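Local coordinates for protein putative oxygenase (Streptomyces viridochromogenes Tue57, PDB 4XAA) that probably acts as a non-haem iron, 2-oxoglutarate-dependent oxygenase in orthosomycin biosynthesis, with a double-stranded beta-helix that carries nickel here, at residues 39-44 / 81-86; 94-99 / 137-142; 44-49 / 56-61; 14-19 / 132-137; 34-39 / 206-211. One frame throughout, in Å; residues are numbered along the deposited sequence.

Contacts 5, 1 and 3 follow one another along helix 29-47. Contacts 1 and 5, with centres about 8 Å apart, share A39, and contacts 1 and 3 share T44. Contacts 2 and 4 gather around strand 136-142 and share C137, their centres about 11 Å apart; R134 NH2 also bonds F99 O at 2.9 Å. Contact 4 lies across the chain's centre from contacts 1, 3 and 5, about 33 Å from contact 3 between centres. Neighbouring strands of the large sheet connect contacts 2 and 5: I141 N meets I210 O at 2.8 Å. None reaches the nickel bound by H125, D127 and H196; the C137 and I210 side chains lie about 11 and 13 Å from it.

Contact 1. Residues 39-44 / 81-86; sequences AERLIT and APERDL
R41 lays the end of its guanidinium against the carboxylate of E83, and the two form an end-on, two-nitrogen salt bridge. NH2 of R41 donates to OE1 of E83 over 3.1 Å with an N-H...O angle of 158°. The partner bond, R41 NH1 to E83 OE2, is 3.2 Å and more bent at 147°. The carboxyl carbon CD of E83 sits in the guanidinium plane at its edge, yet the match is not coplanar: the planes are 35° apart, and both oxygens are approached from above the carboxylate plane. The bridge spans two parts of the double-stranded beta-helix enzyme, joining helix 29-47, which packs on the large sheet, to the loop leading from strand 68-72 to helix 90-100. R41 first runs with CG opposite the backbone N and then turns at chi3, which carries its end out to the loop; E83 turns at chi2 to meet it. E83 opens a 3-10 segment just after the cis peptide before P82, and its O accepts from L86 N at 2.9 Å. Beside the bridge, A81 O lies 3.6 Å from R41 NH2 in an oblique position, and W80 touches the R41 side chain.

Contact 2. Residues 94-99 / 137-142; sequences QLAAAF and CNLSIC
Helix 94-99 and strand 137-142 run at 136° between their N-to-C directions, their axes approach to 9.4 Å, and the closest CA pair, A96 with C137, is 7.0 Å apart. A single layer of side chains fills the gap, and the contact is wholly apolar, with no hydrogen bond across it. A96 makes the two shortest contacts. Its CB meets CD1 of L139 at 3.6 Å and SG of C137 at 3.8 Å, so the methyl rests against both strand side chains at once. C137 holds SG between its backbone N and carbonyl carbon (chi1 64°), and this turns the sulfur onto the helix. The other branch of L139 faces L95: CD2 of L139 touches CD2 of L95 at 3.9 Å, the two chains crossing at a slant. L139 thus divides its methyls between two successive helix residues. All four of these side chains are buried, and L95 and L139 also share V187 of strand 186-191, while A96 and L139 share Y214 of strand 207-215. C137, L139 and I141 bond through their backbones to strand 207-215; N138 and S140 bond to strand 186-191. Strand 136-142 is therefore an inner strand, and the arrangement is that of a helix packed on the major sheet of a double-stranded beta-helix, the cupin-clan fold of the PhyH family.

Contact 3. Residues 44-49 / 56-61; sequences TRFTDE and YWNFPV
F46 extends its ring with CG anti to the backbone N (chi1 -178°), whereas Y56 sets CG beside its own N, and these choices send the two aromatic side chains past each other in opposite directions. The pairing seats the C-terminal end of helix 29-47 against strand 56-59, the outermost strand at one side of the large sheet in the double-stranded beta-helix. CB of F46 rests 3.5 Å from CD2 of Y56, and CD2 of F46 comes within 3.6 Å of that same tyrosine CD2. The F46 CB approach to the Y56 ring is oblique, a contact of carbon on carbon. Farther out, CZ of F46 touches CB of N58 at 3.7 Å, while ring and amide planes stand 46° apart. R52 makes a cation-pi contact with F46, and L69 of strand 68-72 also packs on it. The polar ends are settled from elsewhere: OH of Y56 bonds L42 O, and NH1 of R45 bonds D79 O. A water in the plane at the edge of the R45 guanidinium links the segments, weakly bonded to R45 NH1 and 2.5 Å from Y56 OH. The N58 amide is steadied within its own strand, for ND2 of N58 donates to Y56 O over 2.9 Å, with an N-H...O angle of 141°.

Contact 4. Residues 14-19 / 132-137; sequences RFRRDG and GPRTVC
The N-terminal helix 8-18 packs over the turn that enters strand 136-142 of the double-stranded beta-helix, with F15 and R16 meeting R134 and C137. F15 reaches inward with CG opposite its backbone N (chi1 171°). CE2 of F15 lies 3.7 Å from CG of R134 and its CZ lies 3.9 Å from CB of C137, both obliquely, so the ring wedges between the turn and the start of the strand. V189 and D191 of strand 186-191 pack on F15 as well. The R134 guanidinium is sheltered on one face by CG of R16, 3.5 Å above the plane and off toward the rim. R134 NH2 donates to F99 O of helix 90-100, and the backbone N of R134 bonds OD2 of D191. R16 instead gives NH2 to E13 in a salt bridge. The two guanidinium planes stand 59° apart, and the meeting is through aliphatic carbon: CD of R16 comes 3.4 Å from NH1 of R134.

Contact 5. Residues 34-39 / 206-211; sequences RLKAGA and WRRTIV
R208 presents a flat guanidinium with CB of W206 over the centre of one face, 3.5 Å above the plane, and with K36 approaching obliquely. NZ of K36 is 3.2 Å from NH1 of R208, and CE of K36 stands 3.3 Å from the same R208 NH1. As K36 NZ and R208 NH1 are both donors, no bond joins them; acidic neighbours probably offset the like charges. NH1 of R208 forms a salt bridge with D144 and NZ of K36 another with E40. The lysine bends only at its last torsion, chi4 -75°, whereas R208 runs straight from CG to NE, and the two chains cross at about a right angle. On the apolar side CD1 of I210 fits against both methyls of L35, 3.9 Å from CD2 and 4.1 Å from CD1 of L35. R208 and I210, two residues apart, point from strand 207-215 to the helix, while T209 points away. Here helix 29-47 covers an inner strand of the large sheet, a helix-on-sheet layer characteristic of the double-stranded beta-helix oxygenases.

Contact 1. Residues 39-44 / 81-86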
# COMPACT_ATOMS: atom_id res chain seq x y z
N ALA A 39 -2.63 7.29 -12.54
CA ALA A 39 -3.55 7.07 -11.43
C ALA A 39 -4.69 8.07 -11.47
O ALA A 39 -5.86 7.68 -11.40
CB ALA A 39 -2.82 7.16 -10.10
N GLU A 40 -4.36 9.34 -11.60
CA GLU A 40 -5.37 10.39 -11.62
C GLU A 40 -6.34 10.17 -12.78
O GLU A 40 -7.55 10.31 -12.60
CB GLU A 40 -4.73 11.77 -11.72
CG GLU A 40 -3.91 12.15 -10.50
CD GLU A 40 -3.40 13.58 -10.57
OE1 GLU A 40 -4.06 14.40 -11.26
OE2 GLU A 40 -2.35 13.89 -9.95
N ARG A 41 -5.82 9.81 -13.94
CA ARG A 41 -6.69 9.53 -15.07
C ARG A 41 -7.69 8.41 -14.76
O ARG A 41 -8.82 8.41 -15.23
CB ARG A 41 -5.88 9.18 -16.31
CG ARG A 41 -6.75 9.02 -17.55
CD ARG A 41 -5.92 9.16 -18.81
NE ARG A 41 -5.26 7.92 -19.18
CZ ARG A 41 -3.98 7.65 -18.92
NH1 ARG A 41 -3.23 8.54 -18.29
NH2 ARG A 41 -3.47 6.48 -19.30
N LEU A 42 -7.25 7.45 -13.95
CA LEU A 42 -8.14 6.38 -13.54
C LEU A 42 -9.21 6.94 -12.62
O LEU A 42 -10.39 6.57 -12.73
CB LEU A 42 -7.36 5.28 -12.84
CG LEU A 42 -6.54 4.37 -13.75
CD1 LEU A 42 -5.72 3.44 -12.91
CD2 LEU A 42 -7.47 3.61 -14.68
N ILE A 43 -8.79 7.83 -11.73
CA ILE A 43 -9.66 8.32 -10.68
C ILE A 43 -10.69 9.28 -11.24
O ILE A 43 -11.86 9.20 -10.88
CB ILE A 43 -8.87 9.00 -9.56
CG1 ILE A 43 -8.04 7.98 -8.78
CG2 ILE A 43 -9.80 9.67 -8.58
CD1 ILE A 43 -6.88 8.61 -8.02
N THR A 44 -10.28 10.17 -12.13
CA THR A 44 -11.21 11.15 -12.67
C THR A 44 -12.35 10.52 -13.46
O THR A 44 -13.39 11.15 -13.63
CB THR A 44 -10.51 12.18 -13.58
OG1 THR A 44 -10.10 11.52 -14.78
CG2 THR A 44 -9.31 12.79 -12.90
N ALA A 81 -2.69 2.18 -20.07
CA ALA A 81 -1.46 2.15 -20.85
C ALA A 81 -1.27 3.52 -21.49
O ALA A 81 -2.25 4.18 -21.83
CB ALA A 81 -1.53 1.06 -21.91
N PRO A 82 -0.02 3.96 -21.66
CA PRO A 82 1.22 3.22 -21.39
C PRO A 82 1.79 3.37 -19.97
O PRO A 82 2.74 2.66 -19.65
CB PRO A 82 2.19 3.83 -22.40
CG PRO A 82 1.75 5.25 -22.49
CD PRO A 82 0.24 5.23 -22.37
N GLU A 83 1.23 4.24 -19.14
CA GLU A 83 1.72 4.41 -17.77
C GLU A 83 1.66 3.13 -16.95
O GLU A 83 2.54 2.87 -16.12
CB GLU A 83 0.94 5.50 -17.04
CG GLU A 83 1.18 6.88 -17.58
CD GLU A 83 0.17 7.28 -18.62
OE1 GLU A 83 -0.41 6.38 -19.26
OE2 GLU A 83 -0.08 8.50 -18.77
N ARG A 84 0.63 2.33 -17.20
CA ARG A 84 0.45 1.04 -16.53
C ARG A 84 1.69 0.14 -16.63
O ARG A 84 1.99 -0.64 -15.73
CB ARG A 84 -0.76 0.31 -17.14
CG ARG A 84 -1.02 -1.08 -16.58
CD ARG A 84 -2.17 -1.77 -17.35
NE ARG A 84 -1.73 -2.31 -18.64
CZ ARG A 84 -2.54 -2.77 -19.58
NH1 ARG A 84 -3.86 -2.76 -19.40
NH2 ARG A 84 -2.03 -3.24 -20.72
N ASP A 85 2.42 0.25 -17.74
CA ASP A 85 3.62 -0.55 -17.94
C ASP A 85 4.63 -0.32 -16.84
O ASP A 85 5.43 -1.21 -16.54
CB ASP A 85 4.23 -0.23 -19.30
CG ASP A 85 3.25 -0.42 -20.44
OD1 ASP A 85 2.47 -1.40 -20.40
OD2 ASP A 85 3.24 0.42 -21.37
N LEU A 86 4.58 0.86 -16.23
CA LEU A 86 5.52 1.19 -15.15
C LEU A 86 5.32 0.31 -13.92
O LEU A 86 6.24 0.17 -13.12
CB LEU A 86 5.41 2.66 -14.77
CG LEU A 86 6.03 3.60 -15.78
CD1 LEU A 86 5.66 5.03 -15.47
CD2 LEU A 86 7.53 3.40 -15.78

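Contact 2. Residues 94-99 / 137-142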
# COMPACT_ATOMS: atom_id res chain seq x y z
N GLN A 94 12.68 -6.55 -7.72
CA GLN A 94 14.02 -6.68 -7.15
C GLN A 94 14.09 -6.09 -5.73
O GLN A 94 14.71 -6.66 -4.85
CB GLN A 94 15.06 -6.02 -8.07
CG GLN A 94 15.33 -6.84 -9.35
CD GLN A 94 16.04 -6.05 -10.44
OE1 GLN A 94 16.34 -4.86 -10.29
NE2 GLN A 94 16.31 -6.72 -11.56
N LEU A 95 13.43 -4.96 -5.50
CA LEU A 95 13.31 -4.46 -4.14
C LEU A 95 12.62 -5.47 -3.21
O LEU A 95 13.10 -5.73 -2.10
CB LEU A 95 12.53 -3.15 -4.10
CG LEU A 95 12.44 -2.55 -2.70
CD1 LEU A 95 13.78 -1.91 -2.34
CD2 LEU A 95 11.32 -1.53 -2.59
N ALA A 96 11.51 -6.02 -3.68
CA ALA A 96 10.73 -6.96 -2.88
C ALA A 96 11.52 -8.23 -2.63
O ALA A 96 11.54 -8.73 -1.51
CB ALA A 96 9.41 -7.28 -3.56
N ALA A 97 12.18 -8.76 -3.66
CA ALA A 97 13.04 -9.92 -3.49
C ALA A 97 14.17 -9.68 -2.47
O ALA A 97 14.46 -10.54 -1.64
CB ALA A 97 13.63 -10.33 -4.82
N ALA A 98 14.79 -8.50 -2.52
CA ALA A 98 15.80 -8.15 -1.53
C ALA A 98 15.22 -8.16 -0.10
O ALA A 98 15.73 -8.83 0.79
CB ALA A 98 16.40 -6.79 -1.84
N PHE A 99 14.13 -7.43 0.10
CA PHE A 99 13.54 -7.33 1.43
C PHE A 99 13.13 -8.68 1.98
O PHE A 99 13.35 -8.98 3.14
CB PHE A 99 12.35 -6.37 1.41
CG PHE A 99 12.74 -4.96 1.66
CD1 PHE A 99 13.46 -4.25 0.70
CD2 PHE A 99 12.45 -4.34 2.87
CE1 PHE A 99 13.86 -2.95 0.94
CE2 PHE A 99 12.83 -3.04 3.11
CZ PHE A 99 13.53 -2.34 2.14
N CYS A 137 5.18 -9.93 0.61
CA CYS A 137 5.11 -8.53 1.03
C CYS A 137 4.31 -7.67 0.09
O CYS A 137 4.06 -8.04 -1.05
CB CYS A 137 6.52 -7.94 1.18
SG CYS A 137 7.43 -7.86 -0.38
N ASN A 138 3.90 -6.51 0.58
CA ASN A 138 3.27 -5.48 -0.22
C ASN A 138 4.22 -4.33 -0.43
O ASN A 138 4.82 -3.84 0.52
CB ASN A 138 2.00 -4.96 0.44
CG ASN A 138 0.81 -5.90 0.28
OD1 ASN A 138 0.15 -5.92 -0.76
ND2 ASN A 138 0.52 -6.68 1.33
N LEU A 139 4.37 -3.90 -1.68
CA LEU A 139 5.11 -2.68 -1.94
C LEU A 139 4.11 -1.57 -2.15
O LEU A 139 3.25 -1.66 -3.02
CB LEU A 139 6.02 -2.81 -3.18
CG LEU A 139 7.47 -3.22 -2.93
CD1 LEU A 139 7.51 -4.55 -2.23
CD2 LEU A 139 8.22 -3.29 -4.24
N SER A 140 4.20 -0.54 -1.31
CA SER A 140 3.32 0.60 -1.43
C SER A 140 4.11 1.73 -2.04
O SER A 140 4.98 2.32 -1.40
CB SER A 140 2.75 1.00 -0.07
OG SER A 140 2.06 -0.08 0.54
N ILE A 141 3.82 2.01 -3.31
CA ILE A 141 4.44 3.12 -4.00
C ILE A 141 3.61 4.37 -3.77
O ILE A 141 2.51 4.51 -4.31
CB ILE A 141 4.58 2.86 -5.52
CG1 ILE A 141 5.23 1.50 -5.78
CG2 ILE A 141 5.38 3.97 -6.15
CD1 ILE A 141 5.09 1.04 -7.23
N CYS A 142 4.14 5.27 -2.97
CA CYS A 142 3.46 6.49 -2.58
C CYS A 142 3.54 7.57 -3.65
O CYS A 142 4.63 7.98 -4.05
CB CYS A 142 4.05 6.98 -1.26
SG CYS A 142 4.12 5.58 -0.11

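Contact 3. Residues 44-49 / 56-61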
# COMPACT_ATOMS: atom_id res chain seq x y z
N THR A 44 -10.28 10.17 -12.13
CA THR A 44 -11.21 11.15 -12.67
C THR A 44 -12.35 10.52 -13.46
O THR A 44 -13.39 11.15 -13.63
CB THR A 44 -10.51 12.18 -13.58
OG1 THR A 44 -10.10 11.52 -14.78
CG2 THR A 44 -9.31 12.79 -12.90
N ARG A 45 -12.17 9.31 -13.96
CA ARG A 45 -13.26 8.63 -14.68
C ARG A 45 -14.39 8.32 -13.72
O ARG A 45 -15.57 8.45 -14.05
CB ARG A 45 -12.77 7.36 -15.36
CG ARG A 45 -11.91 7.62 -16.56
CD ARG A 45 -11.17 6.36 -16.99
NE ARG A 45 -10.30 6.62 -18.12
CZ ARG A 45 -9.43 5.75 -18.62
NH1 ARG A 45 -9.29 4.55 -18.07
NH2 ARG A 45 -8.68 6.08 -19.66
N PHE A 46 -14.03 7.89 -12.53
CA PHE A 46 -15.01 7.65 -11.50
C PHE A 46 -15.62 8.96 -11.03
O PHE A 46 -16.84 9.15 -11.04
CB PHE A 46 -14.38 6.92 -10.32
CG PHE A 46 -15.36 6.61 -9.23
CD1 PHE A 46 -15.64 7.53 -8.25
CD2 PHE A 46 -16.00 5.38 -9.21
CE1 PHE A 46 -16.56 7.24 -7.26
CE2 PHE A 46 -16.90 5.09 -8.22
CZ PHE A 46 -17.18 6.03 -7.24
N THR A 47 -14.75 9.87 -10.60
CA THR A 47 -15.16 11.06 -9.89
C THR A 47 -15.84 12.08 -10.79
O THR A 47 -16.82 12.71 -10.39
CB THR A 47 -13.97 11.75 -9.23
OG1 THR A 47 -13.11 12.26 -10.26
CG2 THR A 47 -13.22 10.79 -8.34
N ASP A 48 -15.32 12.25 -11.99
CA ASP A 48 -15.76 13.37 -12.81
C ASP A 48 -16.67 12.93 -13.93
O ASP A 48 -17.61 13.63 -14.28
CB ASP A 48 -14.54 14.12 -13.37
CG ASP A 48 -13.68 14.72 -12.27
OD1 ASP A 48 -14.18 14.86 -11.14
OD2 ASP A 48 -12.50 15.05 -12.54
N GLU A 49 -16.40 11.74 -14.47
CA GLU A 49 -17.07 11.26 -15.67
C GLU A 49 -18.09 10.16 -15.35
O GLU A 49 -18.81 9.71 -16.23
CB GLU A 49 -16.03 10.76 -16.68
CG GLU A 49 -15.08 11.85 -17.16
CD GLU A 49 -13.88 11.33 -17.95
OE1 GLU A 49 -13.87 10.14 -18.34
OE2 GLU A 49 -12.94 12.13 -18.17
N TYR A 56 -13.81 -0.61 -9.24
CA TYR A 56 -13.82 0.66 -8.52
C TYR A 56 -14.59 0.56 -7.20
O TYR A 56 -15.81 0.72 -7.16
CB TYR A 56 -14.41 1.77 -9.39
CG TYR A 56 -13.49 2.29 -10.47
CD1 TYR A 56 -13.04 1.47 -11.49
CD2 TYR A 56 -13.09 3.62 -10.48
CE1 TYR A 56 -12.22 1.94 -12.47
CE2 TYR A 56 -12.26 4.11 -11.48
CZ TYR A 56 -11.83 3.27 -12.47
OH TYR A 56 -11.00 3.74 -13.47
N TRP A 57 -13.88 0.27 -6.11
CA TRP A 57 -14.51 0.09 -4.80
C TRP A 57 -14.79 1.43 -4.15
O TRP A 57 -13.89 2.25 -4.00
CB TRP A 57 -13.63 -0.72 -3.86
CG TRP A 57 -13.35 -2.10 -4.31
CD1 TRP A 57 -13.64 -2.63 -5.52
CD2 TRP A 57 -12.68 -3.12 -3.57
NE1 TRP A 57 -13.21 -3.93 -5.58
CE2 TRP A 57 -12.62 -4.25 -4.39
CE3 TRP A 57 -12.12 -3.17 -2.28
CZ2 TRP A 57 -12.03 -5.44 -3.97
CZ3 TRP A 57 -11.54 -4.36 -1.87
CH2 TRP A 57 -11.49 -5.48 -2.71
N ASN A 58 -16.05 1.61 -3.75
CA ASN A 58 -16.52 2.88 -3.20
C ASN A 58 -17.58 2.69 -2.11
O ASN A 58 -18.27 1.67 -2.09
CB ASN A 58 -17.08 3.74 -4.33
CG ASN A 58 -18.27 3.08 -5.03
OD1 ASN A 58 -19.42 3.29 -4.66
ND2 ASN A 58 -17.98 2.27 -6.04
N PHE A 59 -17.70 3.65 -1.20
CA PHE A 59 -18.83 3.64 -0.29
C PHE A 59 -19.71 4.87 -0.51
O PHE A 59 -19.22 5.92 -0.92
CB PHE A 59 -18.39 3.54 1.17
CG PHE A 59 -17.49 4.65 1.63
CD1 PHE A 59 -18.02 5.84 2.11
CD2 PHE A 59 -16.11 4.49 1.64
CE1 PHE A 59 -17.20 6.85 2.56
CE2 PHE A 59 -15.29 5.50 2.09
CZ PHE A 59 -15.84 6.68 2.55
N PRO A 60 -21.01 4.73 -0.25
CA PRO A 60 -21.93 5.86 -0.45
C PRO A 60 -22.02 6.75 0.79
O PRO A 60 -21.85 6.28 1.92
CB PRO A 60 -23.25 5.16 -0.73
CG PRO A 60 -23.18 3.94 0.13
CD PRO A 60 -21.73 3.51 0.15
N VAL A 61 -22.26 8.03 0.55
CA VAL A 61 -22.40 9.02 1.61
C VAL A 61 -23.84 9.53 1.60
O VAL A 61 -24.50 9.54 0.56
CB VAL A 61 -21.41 10.19 1.43
CG1 VAL A 61 -21.35 11.04 2.68
CG2 VAL A 61 -20.03 9.67 1.09
O HOH W 1 -11.02 2.90 -15.78

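Contact 4. Residues 14-19 / 132-137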
# COMPACT_ATOMS: atom_id res chain seq x y z
N ARG A 14 14.67 -3.57 9.54
CA ARG A 14 13.43 -3.13 10.17
C ARG A 14 12.23 -3.88 9.60
O ARG A 14 11.26 -4.16 10.32
CB ARG A 14 13.22 -1.62 10.00
CG ARG A 14 14.15 -0.76 10.85
CD ARG A 14 13.67 0.69 10.97
NE ARG A 14 13.24 1.20 9.67
CZ ARG A 14 14.05 1.75 8.77
NH1 ARG A 14 15.35 1.87 9.05
NH2 ARG A 14 13.55 2.18 7.61
N PHE A 15 12.27 -4.20 8.31
CA PHE A 15 11.22 -5.01 7.70
C PHE A 15 11.16 -6.35 8.40
O PHE A 15 10.10 -6.84 8.75
CB PHE A 15 11.47 -5.22 6.20
CG PHE A 15 10.55 -6.22 5.57
CD1 PHE A 15 9.20 -5.92 5.39
CD2 PHE A 15 11.03 -7.45 5.14
CE1 PHE A 15 8.34 -6.85 4.79
CE2 PHE A 15 10.16 -8.39 4.53
CZ PHE A 15 8.83 -8.08 4.36
N ARG A 16 12.33 -6.94 8.62
CA ARG A 16 12.41 -8.28 9.18
C ARG A 16 11.94 -8.27 10.63
O ARG A 16 11.32 -9.22 11.11
CB ARG A 16 13.85 -8.80 9.07
CG ARG A 16 13.96 -10.29 9.17
CD ARG A 16 15.41 -10.73 9.34
NE ARG A 16 16.04 -10.16 10.52
CZ ARG A 16 15.66 -10.40 11.78
NH1 ARG A 16 14.63 -11.19 12.04
NH2 ARG A 16 16.32 -9.82 12.78
N ARG A 17 12.23 -7.18 11.32
CA ARG A 17 11.98 -7.09 12.75
C ARG A 17 10.59 -6.55 13.07
O ARG A 17 9.86 -7.16 13.84
CB ARG A 17 13.04 -6.20 13.41
CG ARG A 17 12.86 -6.03 14.90
CD ARG A 17 13.87 -5.04 15.46
NE ARG A 17 15.17 -5.17 14.79
CZ ARG A 17 16.04 -6.15 15.01
NH1 ARG A 17 15.75 -7.11 15.88
NH2 ARG A 17 17.19 -6.18 14.35
N ASP A 18 10.24 -5.39 12.50
CA ASP A 18 8.96 -4.76 12.79
C ASP A 18 7.84 -5.15 11.81
O ASP A 18 6.68 -4.89 12.11
CB ASP A 18 9.10 -3.25 12.79
CG ASP A 18 10.22 -2.78 13.65
OD1 ASP A 18 10.54 -3.52 14.60
OD2 ASP A 18 10.80 -1.70 13.37
N GLY A 19 8.20 -5.70 10.65
CA GLY A 19 7.21 -6.11 9.67
C GLY A 19 6.89 -5.09 8.58
O GLY A 19 6.09 -5.36 7.70
N GLY A 132 4.08 -17.99 6.01
CA GLY A 132 5.00 -17.65 7.06
C GLY A 132 5.45 -16.20 6.97
O GLY A 132 5.20 -15.54 5.96
N PRO A 133 6.09 -15.70 8.03
CA PRO A 133 6.59 -14.32 7.99
C PRO A 133 7.68 -14.20 6.95
O PRO A 133 8.32 -15.21 6.61
CB PRO A 133 7.15 -14.10 9.40
CG PRO A 133 6.58 -15.18 10.24
CD PRO A 133 6.34 -16.34 9.33
N ARG A 134 7.88 -12.99 6.44
CA ARG A 134 8.91 -12.71 5.44
C ARG A 134 8.81 -13.62 4.23
O ARG A 134 9.82 -14.11 3.73
CB ARG A 134 10.31 -12.85 6.07
CG ARG A 134 11.22 -11.76 5.59
CD ARG A 134 12.67 -12.07 5.85
NE ARG A 134 13.51 -11.05 5.23
CZ ARG A 134 14.82 -10.96 5.39
NH1 ARG A 134 15.45 -11.84 6.15
NH2 ARG A 134 15.50 -10.00 4.77
N THR A 135 7.59 -13.83 3.76
CA THR A 135 7.33 -14.73 2.64
C THR A 135 6.58 -14.00 1.52
O THR A 135 6.83 -14.23 0.34
CB THR A 135 6.52 -15.96 3.11
OG1 THR A 135 7.35 -16.76 3.96
CG2 THR A 135 6.08 -16.80 1.95
N VAL A 136 5.67 -13.10 1.91
CA VAL A 136 4.88 -12.33 0.96
C VAL A 136 4.84 -10.89 1.46
O VAL A 136 4.55 -10.66 2.62
CB VAL A 136 3.42 -12.90 0.81
CG1 VAL A 136 2.71 -12.31 -0.39
CG2 VAL A 136 3.44 -14.40 0.67
N CYS A 137 5.18 -9.93 0.61
CA CYS A 137 5.11 -8.53 1.03
C CYS A 137 4.31 -7.67 0.09
O CYS A 137 4.06 -8.04 -1.05
CB CYS A 137 6.52 -7.94 1.18
SG CYS A 137 7.43 -7.86 -0.38

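Contact 5. Residues 34-39 / 206-211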
# COMPACT_ATOMS: atom_id res chain seq x y z
N ARG A 34 4.68 9.94 -13.85
CA ARG A 34 3.81 9.34 -14.85
C ARG A 34 2.81 8.38 -14.19
O ARG A 34 1.64 8.38 -14.55
CB ARG A 34 4.64 8.62 -15.91
CG ARG A 34 5.50 9.58 -16.74
CD ARG A 34 6.38 8.83 -17.73
NE ARG A 34 7.78 8.81 -17.31
CZ ARG A 34 8.60 7.77 -17.46
NH1 ARG A 34 8.14 6.65 -18.02
NH2 ARG A 34 9.87 7.84 -17.06
N LEU A 35 3.26 7.60 -13.22
CA LEU A 35 2.36 6.76 -12.46
C LEU A 35 1.24 7.59 -11.83
O LEU A 35 0.06 7.21 -11.91
CB LEU A 35 3.11 5.98 -11.38
CG LEU A 35 3.83 4.74 -11.91
CD1 LEU A 35 4.60 4.05 -10.81
CD2 LEU A 35 2.83 3.79 -12.55
N LYS A 36 1.61 8.72 -11.24
CA LYS A 36 0.65 9.62 -10.60
C LYS A 36 -0.38 10.08 -11.61
O LYS A 36 -1.58 10.05 -11.35
CB LYS A 36 1.37 10.83 -9.98
CG LYS A 36 0.55 11.63 -8.94
CD LYS A 36 1.44 12.63 -8.18
CE LYS A 36 0.69 13.38 -7.07
NZ LYS A 36 -0.23 14.45 -7.57
N ALA A 37 0.10 10.49 -12.78
CA ALA A 37 -0.76 10.95 -13.86
C ALA A 37 -1.71 9.85 -14.34
O ALA A 37 -2.89 10.10 -14.59
CB ALA A 37 0.07 11.45 -15.01
N GLY A 38 -1.18 8.64 -14.48
CA GLY A 38 -1.99 7.51 -14.86
C GLY A 38 -3.04 7.25 -13.80
O GLY A 38 -4.19 7.03 -14.11
N ALA A 39 -2.63 7.29 -12.54
CA ALA A 39 -3.55 7.07 -11.43
C ALA A 39 -4.69 8.07 -11.47
O ALA A 39 -5.86 7.68 -11.40
CB ALA A 39 -2.82 7.16 -10.10
N TRP A 206 -5.16 14.57 -1.50
CA TRP A 206 -5.23 13.15 -1.85
C TRP A 206 -4.14 12.37 -1.14
O TRP A 206 -3.06 12.90 -0.88
CB TRP A 206 -5.10 12.94 -3.36
CG TRP A 206 -6.20 13.55 -4.12
CD1 TRP A 206 -6.29 14.84 -4.53
CD2 TRP A 206 -7.40 12.90 -4.56
NE1 TRP A 206 -7.47 15.04 -5.20
CE2 TRP A 206 -8.17 13.87 -5.22
CE3 TRP A 206 -7.89 11.60 -4.44
CZ2 TRP A 206 -9.41 13.57 -5.77
CZ3 TRP A 206 -9.12 11.31 -5.00
CH2 TRP A 206 -9.87 12.29 -5.66
N ARG A 207 -4.43 11.13 -0.81
CA ARG A 207 -3.36 10.18 -0.63
C ARG A 207 -3.57 9.06 -1.65
O ARG A 207 -4.57 8.34 -1.60
CB ARG A 207 -3.30 9.63 0.80
CG ARG A 207 -2.09 8.68 0.98
CD ARG A 207 -2.15 7.82 2.23
NE ARG A 207 -1.11 6.79 2.20
CZ ARG A 207 -1.31 5.51 2.49
NH1 ARG A 207 -2.52 5.09 2.85
NH2 ARG A 207 -0.30 4.64 2.44
N ARG A 208 -2.65 8.94 -2.60
CA ARG A 208 -2.74 7.92 -3.62
C ARG A 208 -1.55 6.99 -3.53
O ARG A 208 -0.41 7.44 -3.45
CB ARG A 208 -2.80 8.55 -5.01
CG ARG A 208 -3.78 9.70 -5.16
CD ARG A 208 -3.72 10.21 -6.58
NE ARG A 208 -4.17 11.59 -6.76
CZ ARG A 208 -3.45 12.66 -6.47
NH1 ARG A 208 -2.25 12.52 -5.93
NH2 ARG A 208 -3.93 13.87 -6.70
N THR A 209 -1.82 5.70 -3.56
CA THR A 209 -0.80 4.68 -3.37
C THR A 209 -1.04 3.55 -4.35
O THR A 209 -2.18 3.15 -4.57
CB THR A 209 -0.81 4.16 -1.91
OG1 THR A 209 -0.51 5.23 -1.02
CG2 THR A 209 0.20 3.06 -1.70
N ILE A 210 0.03 3.05 -4.96
CA ILE A 210 -0.04 1.81 -5.73
C ILE A 210 0.51 0.67 -4.87
O ILE A 210 1.69 0.66 -4.55
CB ILE A 210 0.74 1.90 -7.07
CG1 ILE A 210 0.06 2.88 -8.01
CG2 ILE A 210 0.86 0.55 -7.74
CD1 ILE A 210 0.86 3.19 -9.24
N VAL A 211 -0.35 -0.26 -4.49
CA VAL A 211 0.05 -1.44 -3.72
C VAL A 211 0.17 -2.68 -4.62
O VAL A 211 -0.80 -3.08 -5.30
CB VAL A 211 -0.94 -1.76 -2.57
CG1 VAL A 211 -0.40 -2.86 -1.66
CG2 VAL A 211 -1.24 -0.52 -1.77